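Local coordinates for protein (histonelike protein HU) (Thermotoga maritima, PDB 1B8Z) that binds and wraps DNA as a histone-like architectural protein, stabilising the double helix against denaturation under extreme environmental conditions, at residues M1-K4 and E5-R9; G15-K18 and K19-K22. One frame throughout, in Å; residues are numbered along the deposited sequence.

Contact 1. Residues M1-K4 and E5-R9; sequences MNKK and ELIDR
Asn-2 and Glu-5 are turned to meet by their first torsions: CG of Asn-2 lies between its own backbone N and carbonyl carbon (chi1 58°), which carries OD1 over the start of the helix, while CG of Glu-5 stands opposite its carbonyl carbon (chi1 -61°), which sends the carboxylate back along the chain. The result is a capping box. Glu-5 N donates to Asn-2 OD1 at 3.1 Å, nearly along the C=O axis, and Asn-2 N returns a 3.0 Å bond to Glu-5 OE1, on the anti side and somewhat out of the carboxylate plane, which stands 81° from the amide plane. Met-1 folds beside this box: its CG lies 3.9 Å from Glu-5 CB, its SD 4.1 Å from Leu-6 CB, and its CE reaches Arg-9 NE at 3.7 Å, oblique to the guanidinium. With an alanine here, Leu-6 and the Arg-9 side chain would probably lose this thioether cover, leaving a gap beside the first turn. One turn on, a water donates to both Lys-4 O and Asp-8 OD1, the latter also salt-bridged to Lys-18. The contact opens helix 3-14, whose Ile-7 packs on Val-21 and Leu-25 of helix 18-37, while Met-1 and Leu-6 touch Ala-35 and Thr-31 of the second subunit.

Contact 2. Residues G15-K18 and K19-K22; sequences GAKK and KDVK
Lys-22 N donates to Lys-18 O at 2.9 Å, with an N-H...O angle of 165°. Val-21 N reaches Lys-17 O in an equally straight but longer bond of 3.2 Å, and the same oxygen also takes a weak bond from Asp-20 N. Lys-17 is the N-cap residue, and two waters tie it to Asp-20: one accepts from Lys-17 N and donates to Asp-20 OD2 at 2.7 Å, the other accepts from Lys-17 NZ and donates to that same oxygen. The carboxylate is thus held near the start of the helix, where it probably offsets some of the surrounding lysine charge. Lys-17 and Asp-20 run side by side in the same direction, with Lys-17 CD 3.7 Å from Asp-20 OD2. Lys-19, its CG set between backbone N and carbonyl carbon (chi1 67°), runs alongside Lys-17 too, bringing CE to 3.8 Å from Lys-17 CD. On the inner side, Ala-16 CB meets Val-21 CG2 at 3.8 Å. Gly-15 ends helix 3-14 in a Schellman motif, and 15-17 link it to helix 18-37 in an alpha-helical hairpin; Val-21 packs back on Ile-7 and Val-10 of helix 3-14 and on Ile-24 of the second subunit.

Contact 1 caps the start of helix 3-14, and contact 2 forms the first turn of helix 18-37, their centres about 11 Å apart. They meet directly where the two helices pack. Asp-8 OD1 forms a salt bridge with Lys-18 NZ at 2.8 Å, tying the first helix to the first turn of the second. Beside it, Ile-7 CG2 lies 3.8 Å from Lys-18 O, and Ile-7 CD1 lies 3.9 Å from Lys-22 CD. Lys-3 NZ and Lys-22 NZ come within 4.1 Å, two like charges that share Asp-26 as salt-bridge partner, one on each carboxylate oxygen. Both contacts belong to the helical part of the HU dimer.

Contact 1. Residues M1-K4 and E5-R9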
# COMPACT_ATOMS: atom_id res chain seq x y z
N MET B 1 14.34 1.36 0.30
CA MET B 1 13.64 2.06 1.43
C MET B 1 12.94 1.04 2.30
O MET B 1 12.43 0.06 1.73
CB MET B 1 12.62 2.98 0.76
CG MET B 1 11.47 3.53 1.55
SD MET B 1 10.44 4.64 0.60
CE MET B 1 11.48 5.28 -0.68
N ASN B 2 12.90 1.18 3.61
CA ASN B 2 12.17 0.34 4.52
C ASN B 2 10.93 1.10 5.00
O ASN B 2 10.65 2.21 4.55
CB ASN B 2 12.96 -0.19 5.72
CG ASN B 2 13.54 0.89 6.57
OD1 ASN B 2 13.12 2.05 6.56
ND2 ASN B 2 14.57 0.54 7.36
N LYS B 3 10.16 0.45 5.86
CA LYS B 3 8.88 1.02 6.33
C LYS B 3 9.06 2.31 7.07
O LYS B 3 8.31 3.28 6.85
CB LYS B 3 8.21 -0.01 7.25
CG LYS B 3 6.81 0.47 7.67
CD LYS B 3 6.24 -0.65 8.55
CE LYS B 3 4.84 -0.27 9.02
NZ LYS B 3 4.36 -1.33 9.98
N LYS B 4 10.11 2.39 7.90
CA LYS B 4 10.34 3.66 8.61
C LYS B 4 10.60 4.79 7.65
O LYS B 4 10.05 5.90 7.86
CB LYS B 4 11.52 3.50 9.58
CG LYS B 4 11.86 4.84 10.22
CD LYS B 4 13.13 4.77 11.06
CE LYS B 4 13.33 6.07 11.83
NZ LYS B 4 13.77 5.81 13.23
N GLU B 5 11.42 4.60 6.62
CA GLU B 5 11.72 5.67 5.68
C GLU B 5 10.45 6.04 4.89
O GLU B 5 10.23 7.21 4.54
CB GLU B 5 12.83 5.32 4.71
CG GLU B 5 14.18 5.03 5.34
CD GLU B 5 15.14 4.43 4.32
OE1 GLU B 5 15.10 3.20 4.07
OE2 GLU B 5 15.95 5.24 3.80
N LEU B 6 9.67 5.02 4.53
CA LEU B 6 8.39 5.29 3.84
C LEU B 6 7.52 6.20 4.69
O LEU B 6 6.98 7.20 4.15
CB LEU B 6 7.69 3.95 3.53
CG LEU B 6 6.27 4.04 2.94
CD1 LEU B 6 6.30 4.75 1.61
CD2 LEU B 6 5.69 2.62 2.80
N ILE B 7 7.35 5.91 5.96
CA ILE B 7 6.55 6.75 6.86
C ILE B 7 7.12 8.16 6.90
O ILE B 7 6.35 9.11 6.77
CB ILE B 7 6.46 6.12 8.26
CG1 ILE B 7 5.59 4.84 8.20
CG2 ILE B 7 5.87 7.10 9.27
CD1 ILE B 7 5.81 3.97 9.43
N ASP B 8 8.44 8.32 7.04
CA ASP B 8 8.99 9.68 7.12
C ASP B 8 8.77 10.46 5.85
O ASP B 8 8.42 11.67 5.90
CB ASP B 8 10.51 9.54 7.33
CG ASP B 8 10.88 9.09 8.73
OD1 ASP B 8 10.04 9.01 9.64
OD2 ASP B 8 12.09 8.79 8.90
N ARG B 9 8.91 9.86 4.67
CA ARG B 9 8.74 10.53 3.40
C ARG B 9 7.27 10.92 3.23
O ARG B 9 6.98 12.03 2.78
CB ARG B 9 9.14 9.68 2.20
CG ARG B 9 10.64 9.34 2.19
CD ARG B 9 11.02 8.72 0.86
NE ARG B 9 12.46 8.47 0.80
CZ ARG B 9 13.34 9.29 0.22
NH1 ARG B 9 12.93 10.41 -0.37
NH2 ARG B 9 14.63 8.97 0.22
O HOH W 1 9.31 6.81 10.51

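Contact 2. Residues G15-K18 and K19-K22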
# COMPACT_ATOMS: atom_id res chain seq x y z
N GLY B 15 2.42 16.61 4.98
CA GLY B 15 2.30 17.54 6.10
C GLY B 15 1.55 16.94 7.26
O GLY B 15 0.72 17.54 7.95
N ALA B 16 1.76 15.64 7.53
CA ALA B 16 1.10 14.90 8.57
C ALA B 16 2.09 14.44 9.65
O ALA B 16 3.30 14.37 9.39
CB ALA B 16 0.49 13.64 7.94
N LYS B 17 1.56 14.19 10.83
CA LYS B 17 2.39 13.69 11.92
C LYS B 17 2.81 12.27 11.60
O LYS B 17 1.97 11.51 11.11
CB LYS B 17 1.58 13.71 13.22
CG LYS B 17 1.13 15.12 13.61
CD LYS B 17 0.22 15.04 14.82
CE LYS B 17 -0.06 16.42 15.39
NZ LYS B 17 -1.39 16.44 16.07
N LYS B 18 4.05 11.88 11.90
CA LYS B 18 4.45 10.49 11.65
C LYS B 18 3.56 9.49 12.34
O LYS B 18 3.30 8.41 11.76
CB LYS B 18 5.91 10.28 12.10
CG LYS B 18 6.88 11.00 11.20
CD LYS B 18 8.31 10.89 11.73
CE LYS B 18 9.24 11.72 10.87
NZ LYS B 18 10.66 11.30 11.05
N LYS B 19 3.05 9.73 13.55
CA LYS B 19 2.20 8.79 14.24
C LYS B 19 0.89 8.55 13.49
O LYS B 19 0.42 7.41 13.51
CB LYS B 19 1.93 9.21 15.68
CG LYS B 19 1.10 10.47 15.82
CD LYS B 19 0.83 10.82 17.28
CE LYS B 19 0.14 12.18 17.39
NZ LYS B 19 0.32 12.81 18.73
N ASP B 20 0.36 9.57 12.82
CA ASP B 20 -0.89 9.39 12.08
C ASP B 20 -0.63 8.61 10.79
O ASP B 20 -1.44 7.77 10.42
CB ASP B 20 -1.53 10.74 11.76
CG ASP B 20 -1.99 11.42 13.05
OD1 ASP B 20 -2.31 10.72 14.02
OD2 ASP B 20 -2.06 12.66 13.04
N VAL B 21 0.50 8.89 10.15
CA VAL B 21 0.87 8.15 8.94
C VAL B 21 1.06 6.68 9.30
O VAL B 21 0.57 5.82 8.58
CB VAL B 21 2.13 8.72 8.28
CG1 VAL B 21 2.59 7.82 7.15
CG2 VAL B 21 1.84 10.14 7.78
N LYS B 22 1.77 6.41 10.42
CA LYS B 22 1.95 5.00 10.80
C LYS B 22 0.64 4.31 11.09
O LYS B 22 0.42 3.17 10.62
CB LYS B 22 2.87 4.93 12.03
CG LYS B 22 3.14 3.46 12.38
CD LYS B 22 4.49 3.33 13.08
CE LYS B 22 4.55 2.08 13.93
NZ LYS B 22 3.84 0.91 13.36
O HOH W 2 -1.29 14.48 11.14
O HOH W 3 -2.97 14.48 14.95